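Pngf-ii (PDB 4R4X) is a bacterial peptide:N-glycosidase that probably removes N-linked glycans from glycoproteins by hydrolysing the amide bond that attaches them. Local coordinates at residues Asn51-Lys56 and Leu128-Gly133; Asn58-Phe63 and Thr78-Gln83; Ile26-Lys31 and Lys155-Gln160. All coordinates share one frame; numbering follows the deposited sequence.

Contact 1 of 3, residues Asn51-Lys56 and Leu128-Gly133; sequences NEINRK and LGQDLG. With ZN (zinc ion), chain B.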
loop_
_atom_site.group_PDB
_atom_site.type_symbol
_atom_site.label_atom_id
_atom_site.label_comp_id
_atom_site.label_asym_id
_atom_site.label_seq_id
_atom_site.Cartn_x
_atom_site.Cartn_y
_atom_site.Cartn_z
ATOM N N ASN A 51 -2.027 18.708 24.056
ATOM C CA ASN A 51 -0.987 18.473 25.042
ATOM C C ASN A 51 -1.436 18.989 26.430
ATOM O O ASN A 51 -2.139 19.980 26.531
ATOM C CB ASN A 51 0.275 19.162 24.525
ATOM C CG ASN A 51 1.457 18.998 25.441
ATOM O OD1 ASN A 51 2.263 18.077 25.271
ATOM N ND2 ASN A 51 1.593 19.898 26.396
ATOM N N GLU A 52 -1.063 18.294 27.499
ATOM C CA GLU A 52 -1.320 18.771 28.851
ATOM C C GLU A 52 -0.093 18.541 29.700
ATOM O O GLU A 52 0.558 17.499 29.594
ATOM C CB GLU A 52 -2.508 18.067 29.494
ATOM C CG GLU A 52 -3.836 18.347 28.812
ATOM C CD GLU A 52 -5.046 17.947 29.648
ATOM O OE1 GLU A 52 -4.895 17.144 30.591
ATOM O OE2 GLU A 52 -6.162 18.440 29.365
ATOM N N ILE A 53 0.223 19.522 30.536
ATOM C CA ILE A 53 1.375 19.462 31.409
ATOM C C ILE A 53 0.887 19.542 32.829
ATOM O O ILE A 53 0.128 20.438 33.151
ATOM C CB ILE A 53 2.329 20.642 31.166
ATOM C CG1 ILE A 53 2.830 20.586 29.726
ATOM C CG2 ILE A 53 3.467 20.604 32.181
ATOM C CD1 ILE A 53 3.869 21.620 29.358
ATOM N N ASN A 54 1.340 18.600 33.652
ATOM C CA ASN A 54 1.096 18.586 35.077
ATOM C C ASN A 54 2.231 19.368 35.708
ATOM O O ASN A 54 3.378 18.955 35.622
ATOM C CB ASN A 54 1.081 17.143 35.589
ATOM C CG ASN A 54 0.859 17.059 37.092
ATOM O OD1 ASN A 54 1.101 18.022 37.825
ATOM N ND2 ASN A 54 0.393 15.908 37.554
ATOM N N ARG A 55 1.922 20.524 36.274
ATOM C CA ARG A 55 2.976 21.427 36.727
ATOM C C ARG A 55 3.596 20.978 38.066
ATOM O O ARG A 55 4.654 21.466 38.438
ATOM C CB ARG A 55 2.443 22.852 36.830
ATOM C CG ARG A 55 2.060 23.478 35.499
ATOM C CD ARG A 55 3.271 23.727 34.596
ATOM N NE ARG A 55 2.866 24.257 33.293
ATOM C CZ ARG A 55 3.709 24.448 32.268
ATOM N NH1 ARG A 55 5.015 24.209 32.388
ATOM N NH2 ARG A 55 3.270 24.943 31.132
ATOM N N LYS A 56 2.957 20.033 38.756
ATOM C CA LYS A 56 3.505 19.482 40.021
ATOM C C LYS A 56 4.755 18.640 39.764
ATOM O O LYS A 56 5.716 18.692 40.521
ATOM C CB LYS A 56 2.461 18.621 40.750
ATOM C CG LYS A 56 1.523 19.344 41.714
ATOM C CD LYS A 56 0.964 20.666 41.190
ATOM C CE LYS A 56 1.762 21.857 41.726
ATOM N NZ LYS A 56 1.614 23.107 40.925
ATOM N N LEU A 128 8.209 24.145 23.295
ATOM C CA LEU A 128 9.478 24.826 23.576
ATOM C C LEU A 128 9.325 25.972 24.553
ATOM O O LEU A 128 8.466 26.833 24.387
ATOM C CB LEU A 128 10.123 25.349 22.303
ATOM C CG LEU A 128 10.527 24.274 21.300
ATOM C CD1 LEU A 128 11.100 24.920 20.052
ATOM C CD2 LEU A 128 11.493 23.277 21.913
ATOM N N GLY A 129 10.148 25.960 25.595
ATOM C CA GLY A 129 10.149 27.021 26.601
ATOM C C GLY A 129 9.130 26.929 27.716
ATOM O O GLY A 129 9.055 27.846 28.547
ATOM N N GLN A 130 8.355 25.835 27.753
ATOM C CA GLN A 130 7.254 25.676 28.702
ATOM C C GLN A 130 7.696 25.649 30.148
ATOM O O GLN A 130 6.876 25.848 31.023
ATOM C CB GLN A 130 6.531 24.354 28.467
ATOM C CG GLN A 130 5.711 24.307 27.204
ATOM C CD GLN A 130 4.345 24.914 27.360
ATOM O OE1 GLN A 130 3.815 25.068 28.472
ATOM N NE2 GLN A 130 3.742 25.239 26.233
ATOM N N ASP A 131 8.962 25.352 30.421
ATOM C CA ASP A 131 9.426 25.487 31.798
ATOM C C ASP A 131 10.049 26.843 32.125
ATOM O O ASP A 131 10.403 27.058 33.267
ATOM C CB ASP A 131 10.394 24.379 32.180
ATOM C CG ASP A 131 10.434 24.154 33.675
ATOM O OD1 ASP A 131 9.367 24.194 34.334
ATOM O OD2 ASP A 131 11.543 23.974 34.193
ATOM N N LEU A 132 10.190 27.747 31.152
ATOM C CA LEU A 132 10.826 29.065 31.411
ATOM C C LEU A 132 9.879 30.084 32.024
ATOM O O LEU A 132 10.296 30.969 32.779
ATOM C CB LEU A 132 11.384 29.678 30.132
ATOM C CG LEU A 132 12.508 28.923 29.407
ATOM C CD1 LEU A 132 12.822 29.626 28.094
ATOM C CD2 LEU A 132 13.751 28.802 30.274
ATOM N N GLY A 133 8.605 29.978 31.657
ATOM C CA GLY A 133 7.605 30.954 32.010
ATOM C C GLY A 133 6.433 30.782 31.067
ATOM O O GLY A 133 6.220 29.692 30.530
HETATM ZN ZN ZN B . -6.675 17.876 31.763
HETATM O O HOH W 1 6.688 23.439 34.511
#
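The guanidinium of R55 and the side-chain amide of Q130 lie almost coplanar, 21° apart, and meet edge to edge. Q130 OE1 and a water occupy the guanidinium edge, while I53 CG2 rests over one face, 3.7 Å above the plane and shifted toward its rim. The setting is the antiparallel beta structure of the N-terminal domain, where strand 48-54 runs out and the loop between strands 109-116 and 134-140 comes up against its end. R55 uses both terminal nitrogens on one residue: NH2 gives a hydrogen bond to Q130 OE1 (2.7 Å) that is close to the axis of that carbonyl, and NH1 gives one to the backbone Q130 O (2.8 Å), approaching from 46° above the peptide carbonyl plane. Arginine suits this place because its terminal nitrogens can reach a side-chain and a main-chain oxygen together. Glutamine suits its own, since the chain bends at chi2 (-83°), carrying the amide past the end of I53, at a slant to it, and onto the arginine, while NE2 is held by S126 O. With its chain extended past CG1, I53 sends CD1 to within 3.6 Å of Q130 OE1, an apolar wall beside the polar pair. On the strand the neighbouring residue E52 points elsewhere: its carboxylate binds a zinc ion through both oxygens, with OE2 at 2.5 Å, and D159 is a second ligand. Past the strand end, N54 OD1 accepts from K56 N at 2.9 Å, an Asx turn that bends the chain around R55. D131, which also forms a salt bridge with K122, joins less directly: the water takes a bond from R55 NH1 and gives one to D131 OD1, both 2.8 Å long.

Contact 2 of 3, residues Asn58-Phe63 and Thr78-Gln83; sequences NEVSQF and TILAKQ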
loop_
_atom_site.group_PDB
_atom_site.type_symbol
_atom_site.label_atom_id
_atom_site.label_comp_id
_atom_site.label_asym_id
_atom_site.label_seq_id
_atom_site.Cartn_x
_atom_site.Cartn_y
_atom_site.Cartn_z
ATOM N N ASN A 58 5.977 18.069 36.234
ATOM C CA ASN A 58 6.364 18.226 34.837
ATOM C C ASN A 58 6.108 16.999 33.948
ATOM O O ASN A 58 6.795 16.784 32.976
ATOM C CB ASN A 58 7.807 18.744 34.716
ATOM C CG ASN A 58 7.919 20.223 35.074
ATOM O OD1 ASN A 58 6.914 20.901 35.287
ATOM N ND2 ASN A 58 9.150 20.729 35.153
ATOM N N GLU A 59 5.083 16.223 34.261
ATOM C CA GLU A 59 4.662 15.165 33.358
ATOM C C GLU A 59 3.949 15.808 32.166
ATOM O O GLU A 59 2.938 16.467 32.341
ATOM C CB GLU A 59 3.742 14.157 34.045
ATOM C CG GLU A 59 3.378 12.992 33.131
ATOM C CD GLU A 59 2.992 11.722 33.879
ATOM O OE1 GLU A 59 2.750 11.788 35.100
ATOM O OE2 GLU A 59 2.932 10.644 33.238
ATOM N N VAL A 60 4.520 15.625 30.979
ATOM C CA VAL A 60 3.948 16.092 29.724
ATOM C C VAL A 60 3.152 14.933 29.101
ATOM O O VAL A 60 3.697 13.837 28.854
ATOM C CB VAL A 60 5.051 16.553 28.767
ATOM C CG1 VAL A 60 4.489 17.079 27.452
ATOM C CG2 VAL A 60 5.915 17.618 29.438
ATOM N N SER A 61 1.867 15.174 28.864
ATOM C CA SER A 61 0.992 14.170 28.251
ATOM C C SER A 61 0.518 14.653 26.890
ATOM O O SER A 61 0.047 15.777 26.742
ATOM C CB SER A 61 -0.197 13.870 29.145
ATOM O OG SER A 61 0.219 13.197 30.325
ATOM N N GLN A 62 0.680 13.796 25.897
ATOM C CA GLN A 62 0.233 14.063 24.562
ATOM C C GLN A 62 -0.937 13.128 24.274
ATOM O O GLN A 62 -0.826 11.926 24.473
ATOM C CB GLN A 62 1.377 13.806 23.582
ATOM C CG GLN A 62 1.144 14.397 22.215
ATOM C CD GLN A 62 1.280 15.909 22.168
ATOM O OE1 GLN A 62 1.915 16.539 23.019
ATOM N NE2 GLN A 62 0.699 16.499 21.142
ATOM N N PHE A 63 -2.028 13.686 23.780
ATOM C CA PHE A 63 -3.255 12.942 23.509
ATOM C C PHE A 63 -3.568 13.047 22.032
ATOM O O PHE A 63 -3.541 14.141 21.485
ATOM C CB PHE A 63 -4.444 13.563 24.255
ATOM C CG PHE A 63 -4.288 13.599 25.739
ATOM C CD1 PHE A 63 -3.650 14.660 26.353
ATOM C CD2 PHE A 63 -4.796 12.574 26.534
ATOM C CE1 PHE A 63 -3.521 14.695 27.741
ATOM C CE2 PHE A 63 -4.659 12.603 27.914
ATOM C CZ PHE A 63 -4.021 13.670 28.522
ATOM N N THR A 78 10.468 13.816 31.374
ATOM C CA THR A 78 11.827 14.280 31.123
ATOM C C THR A 78 11.922 15.321 30.011
ATOM O O THR A 78 13.009 15.846 29.759
ATOM C CB THR A 78 12.762 13.115 30.731
ATOM O OG1 THR A 78 12.430 12.629 29.416
ATOM C CG2 THR A 78 12.676 11.982 31.741
ATOM N N ILE A 79 10.807 15.619 29.333
ATOM C CA ILE A 79 10.872 16.463 28.133
ATOM C C ILE A 79 11.365 17.895 28.423
ATOM O O ILE A 79 12.252 18.412 27.743
ATOM C CB ILE A 79 9.494 16.539 27.420
ATOM C CG1 ILE A 79 9.122 15.158 26.859
ATOM C CG2 ILE A 79 9.524 17.584 26.308
ATOM C CD1 ILE A 79 7.882 15.152 25.979
ATOM N N LEU A 80 10.762 18.533 29.417
ATOM C CA LEU A 80 11.098 19.926 29.738
ATOM C C LEU A 80 12.564 20.037 30.162
ATOM O O LEU A 80 13.285 20.881 29.654
ATOM C CB LEU A 80 10.165 20.467 30.832
ATOM C CG LEU A 80 8.696 20.505 30.402
ATOM C CD1 LEU A 80 7.843 21.220 31.431
ATOM C CD2 LEU A 80 8.570 21.136 29.028
ATOM N N ALA A 81 12.997 19.145 31.054
ATOM C CA ALA A 81 14.379 19.158 31.563
ATOM C C ALA A 81 15.421 19.084 30.443
ATOM O O ALA A 81 16.477 19.692 30.552
ATOM C CB ALA A 81 14.584 18.019 32.568
ATOM N N LYS A 82 15.109 18.385 29.347
ATOM C CA LYS A 82 16.045 18.247 28.233
ATOM C C LYS A 82 16.197 19.467 27.329
ATOM O O LYS A 82 17.132 19.524 26.547
ATOM C CB LYS A 82 15.684 17.035 27.375
ATOM C CG LYS A 82 15.930 15.708 28.080
ATOM C CD LYS A 82 15.353 14.547 27.283
ATOM C CE LYS A 82 15.571 13.241 28.020
ATOM N NZ LYS A 82 14.833 12.142 27.361
ATOM N N GLN A 83 15.283 20.430 27.403
ATOM C CA GLN A 83 15.368 21.593 26.513
ATOM C C GLN A 83 16.584 22.389 26.941
ATOM O O GLN A 83 16.795 22.558 28.129
ATOM C CB GLN A 83 14.094 22.456 26.611
ATOM C CG GLN A 83 12.860 21.676 26.182
ATOM C CD GLN A 83 11.589 22.504 26.125
ATOM O OE1 GLN A 83 11.554 23.679 26.514
ATOM N NE2 GLN A 83 10.534 21.889 25.603
HETATM O O HOH W 2 9.150 17.100 31.394
#
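The first torsions of L80 and V60 bring their branches together. In L80, chi1 is -63°, placing CG anti to its carbonyl carbon, with the isobutyl group directed from the short helix 79-82 at the strand; in V60, chi1 of -179° spreads the two methyls, CG2 toward L80 and CG1 toward I79. V60 CG2 thus reaches L80 CG at 4.1 Å, and V60 CG1 reaches I79 CD1 at 4.2 Å, the two helix residues receiving one branch each. I79 has its chain extended through chi2 (-172°), which carries its terminal methyl across the valine at about a right angle. A beta-branched valine fits a strand position whose two methyls must each face a different neighbour, whereas the longer leucine and isoleucine span the distance from the helix. Toward the start of the strand, L80 CD1 lies over the face of the N58 amide, 3.8 Å from CG and about equally far from its oxygen and nitrogen, so the methyl covers the flat group without competing for its polar edge. N58 has a left-handed backbone conformation, which asparagine tolerates well, and it turns the chain into strand 59-65. Here the backbones are linked through a water, which donates to N58 O and accepts from L80 N, each at 2.9 Å; it thereby serves an amide in the first turn of the helix. The helix has few strong backbone bonds of its own, but T78 OG1 receives a 3.2 Å bond from K82 NZ, and Q83, at the helix end, bonds I127 O and G129 N of the loop. The arrangement is a beta hairpin, strands 59-65 and 70-76, followed by a short helix packed back against strand 59-65, consistent with the strand-and-helix layout of the LolA/LolB-like clan.

Contact 3 of 3, residues Ile26-Lys31 and Lys155-Gln160; sequences ITNSDK and KALDDQ. With ZN (zinc ion), chain B.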
loop_
_atom_site.group_PDB
_atom_site.type_symbol
_atom_site.label_atom_id
_atom_site.label_comp_id
_atom_site.label_asym_id
_atom_site.label_seq_id
_atom_site.Cartn_x
_atom_site.Cartn_y
_atom_site.Cartn_z
ATOM N N ILE A 26 -4.367 27.172 27.731
ATOM C CA ILE A 26 -5.110 27.436 28.952
ATOM C C ILE A 26 -4.291 26.950 30.124
ATOM O O ILE A 26 -3.865 25.787 30.157
ATOM C CB ILE A 26 -6.484 26.761 28.945
ATOM C CG1 ILE A 26 -7.299 27.281 27.762
ATOM C CG2 ILE A 26 -7.204 27.033 30.260
ATOM C CD1 ILE A 26 -8.616 26.568 27.564
ATOM N N THR A 27 -4.052 27.825 31.096
ATOM C CA THR A 27 -3.064 27.505 32.099
ATOM C C THR A 27 -3.353 28.103 33.466
ATOM O O THR A 27 -3.911 29.194 33.566
ATOM C CB THR A 27 -1.673 27.954 31.597
ATOM O OG1 THR A 27 -0.665 27.416 32.449
ATOM C CG2 THR A 27 -1.555 29.473 31.555
ATOM N N ASN A 28 -2.997 27.354 34.499
ATOM C CA ASN A 28 -2.947 27.847 35.866
ATOM C C ASN A 28 -1.719 27.223 36.516
ATOM O O ASN A 28 -0.973 26.495 35.850
ATOM C CB ASN A 28 -4.262 27.552 36.632
ATOM C CG ASN A 28 -4.659 26.075 36.620
ATOM O OD1 ASN A 28 -5.807 25.712 36.384
ATOM N ND2 ASN A 28 -3.725 25.236 36.881
ATOM N N SER A 29 -1.498 27.467 37.804
ATOM C CA SER A 29 -0.275 26.977 38.446
ATOM C C SER A 29 -0.180 25.454 38.568
ATOM O O SER A 29 0.898 24.952 38.848
ATOM C CB SER A 29 -0.079 27.629 39.815
ATOM O OG SER A 29 -1.132 27.275 40.690
ATOM N N ASP A 30 -1.282 24.728 38.363
ATOM C CA ASP A 30 -1.299 23.252 38.497
ATOM C C ASP A 30 -1.206 22.476 37.169
ATOM O O ASP A 30 -0.573 21.429 37.113
ATOM C CB ASP A 30 -2.585 22.790 39.195
ATOM C CG ASP A 30 -2.745 23.382 40.590
ATOM O OD1 ASP A 30 -1.814 23.227 41.401
ATOM O OD2 ASP A 30 -3.799 23.993 40.861
ATOM N N LYS A 31 -1.859 22.992 36.131
ATOM C CA LYS A 31 -2.041 22.291 34.852
ATOM C C LYS A 31 -2.032 23.285 33.701
ATOM O O LYS A 31 -2.552 24.390 33.852
ATOM C CB LYS A 31 -3.412 21.609 34.808
ATOM C CG LYS A 31 -3.654 20.522 35.828
ATOM C CD LYS A 31 -3.081 19.205 35.348
ATOM C CE LYS A 31 -2.800 18.263 36.499
ATOM N NZ LYS A 31 -2.574 16.920 35.905
ATOM N N LYS A 155 -12.665 31.258 34.533
ATOM C CA LYS A 155 -13.134 30.643 35.780
ATOM C C LYS A 155 -12.387 29.375 36.215
ATOM O O LYS A 155 -12.257 29.108 37.417
ATOM C CB LYS A 155 -14.643 30.339 35.673
ATOM C CG LYS A 155 -15.527 31.514 36.073
ATOM C CD LYS A 155 -16.994 31.311 35.717
ATOM C CE LYS A 155 -17.578 30.033 36.305
ATOM N NZ LYS A 155 -17.395 29.929 37.783
ATOM N N ALA A 156 -11.921 28.589 35.250
ATOM C CA ALA A 156 -11.302 27.297 35.549
ATOM C C ALA A 156 -10.722 26.653 34.295
ATOM O O ALA A 156 -11.107 26.985 33.170
ATOM C CB ALA A 156 -12.326 26.363 36.175
ATOM N N LEU A 157 -9.773 25.752 34.490
ATOM C CA LEU A 157 -9.339 24.880 33.415
ATOM C C LEU A 157 -10.305 23.691 33.462
ATOM O O LEU A 157 -10.209 22.839 34.340
ATOM C CB LEU A 157 -7.881 24.459 33.606
ATOM C CG LEU A 157 -7.188 23.834 32.381
ATOM C CD1 LEU A 157 -5.673 23.893 32.519
ATOM C CD2 LEU A 157 -7.627 22.409 32.136
ATOM N N ASP A 158 -11.272 23.678 32.553
ATOM C CA ASP A 158 -12.286 22.616 32.521
ATOM C C ASP A 158 -12.255 21.955 31.143
ATOM O O ASP A 158 -12.782 22.495 30.173
ATOM C CB ASP A 158 -13.662 23.199 32.847
ATOM C CG ASP A 158 -14.802 22.200 32.669
ATOM O OD1 ASP A 158 -14.553 20.974 32.591
ATOM O OD2 ASP A 158 -15.969 22.664 32.614
ATOM N N ASP A 159 -11.634 20.782 31.070
ATOM C CA ASP A 159 -11.513 20.063 29.809
ATOM C C ASP A 159 -12.337 18.780 29.803
ATOM O O ASP A 159 -12.080 17.878 29.005
ATOM C CB ASP A 159 -10.046 19.745 29.514
ATOM C CG ASP A 159 -9.424 18.843 30.562
ATOM O OD1 ASP A 159 -10.179 18.215 31.333
ATOM O OD2 ASP A 159 -8.178 18.762 30.614
ATOM N N GLN A 160 -13.325 18.698 30.688
ATOM C CA GLN A 160 -14.179 17.516 30.744
ATOM C C GLN A 160 -14.936 17.299 29.435
ATOM O O GLN A 160 -14.998 16.184 28.976
ATOM C CB GLN A 160 -15.145 17.561 31.935
ATOM C CG GLN A 160 -15.830 16.222 32.249
ATOM C CD GLN A 160 -16.964 15.888 31.282
ATOM O OE1 GLN A 160 -17.705 16.769 30.844
ATOM N NE2 GLN A 160 -17.081 14.615 30.930
HETATM ZN ZN ZN B . -6.675 17.876 31.763
#
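L157 packs against the hairpin just beside its turn, meeting I26, N28 and K31. Its CG stands anti to the backbone N (chi1 -165°), which drives the isobutyl group away from the exposed loop and toward the hairpin. There CD1 comes within 3.5 Å of I26 O and 3.4 Å of K31 O, while CG leans on I26 CG2 at 3.8 Å. I26 meets it with the methyl branch, its longer CG1 arm pointing elsewhere, so a beta-branched strand residue presents a compact surface to the leucine. K31 contributes only the root of its chain: CB sits 3.9 Å from L157 CD1, and a bend at chi2 (-83°) then takes the ammonium away from the apolar spot. The side chain of N28 flanks the leucine near CB. The hairpin is closed by N28 N donating to K31 O, 3.1 Å, with S29 and D30 at the tip, and strands 23-27 and 31-36 run from it; T27 turns to the other side, where its hydroxyl bonds K122 O. Two residues beyond the leucine, D159 carries its carboxylate between its own backbone N and carbonyl (chi1 62°) and binds zinc through OD2 alone, at 2.1 Å. D158 OD1 accepts from Q160 N, an Asx turn leading into helix 160-163. Chemically, then, between the two segments the contact rests almost wholly on one apolar side chain, L157, whereas D159 binds the metal, and the zinc's positive charge probably makes it tolerable for two carboxylates, D159 and E52, to share one ion.

In the fold
All three contacts lie in the N-terminal domain, on one side of the chain's centre, and use strands of the same antiparallel beta structure. Along the chain they nest: contact 2 falls inside the loop closed by contact 1, and both fall inside contact 3. Contacts 1 and 2 have centres about 7 Å apart and share the neighbouring strands 48-54 and 59-65; Q83 also bonds G129 across them. Contact 3 is about 13 Å from contact 1, centre to centre, and about 18 Å from contact 2. The zinc ion joins contacts 1 and 3 through E52 and D159, as does the R55-D30 backbone bond, so segments far apart in sequence gather round the zinc in one domain.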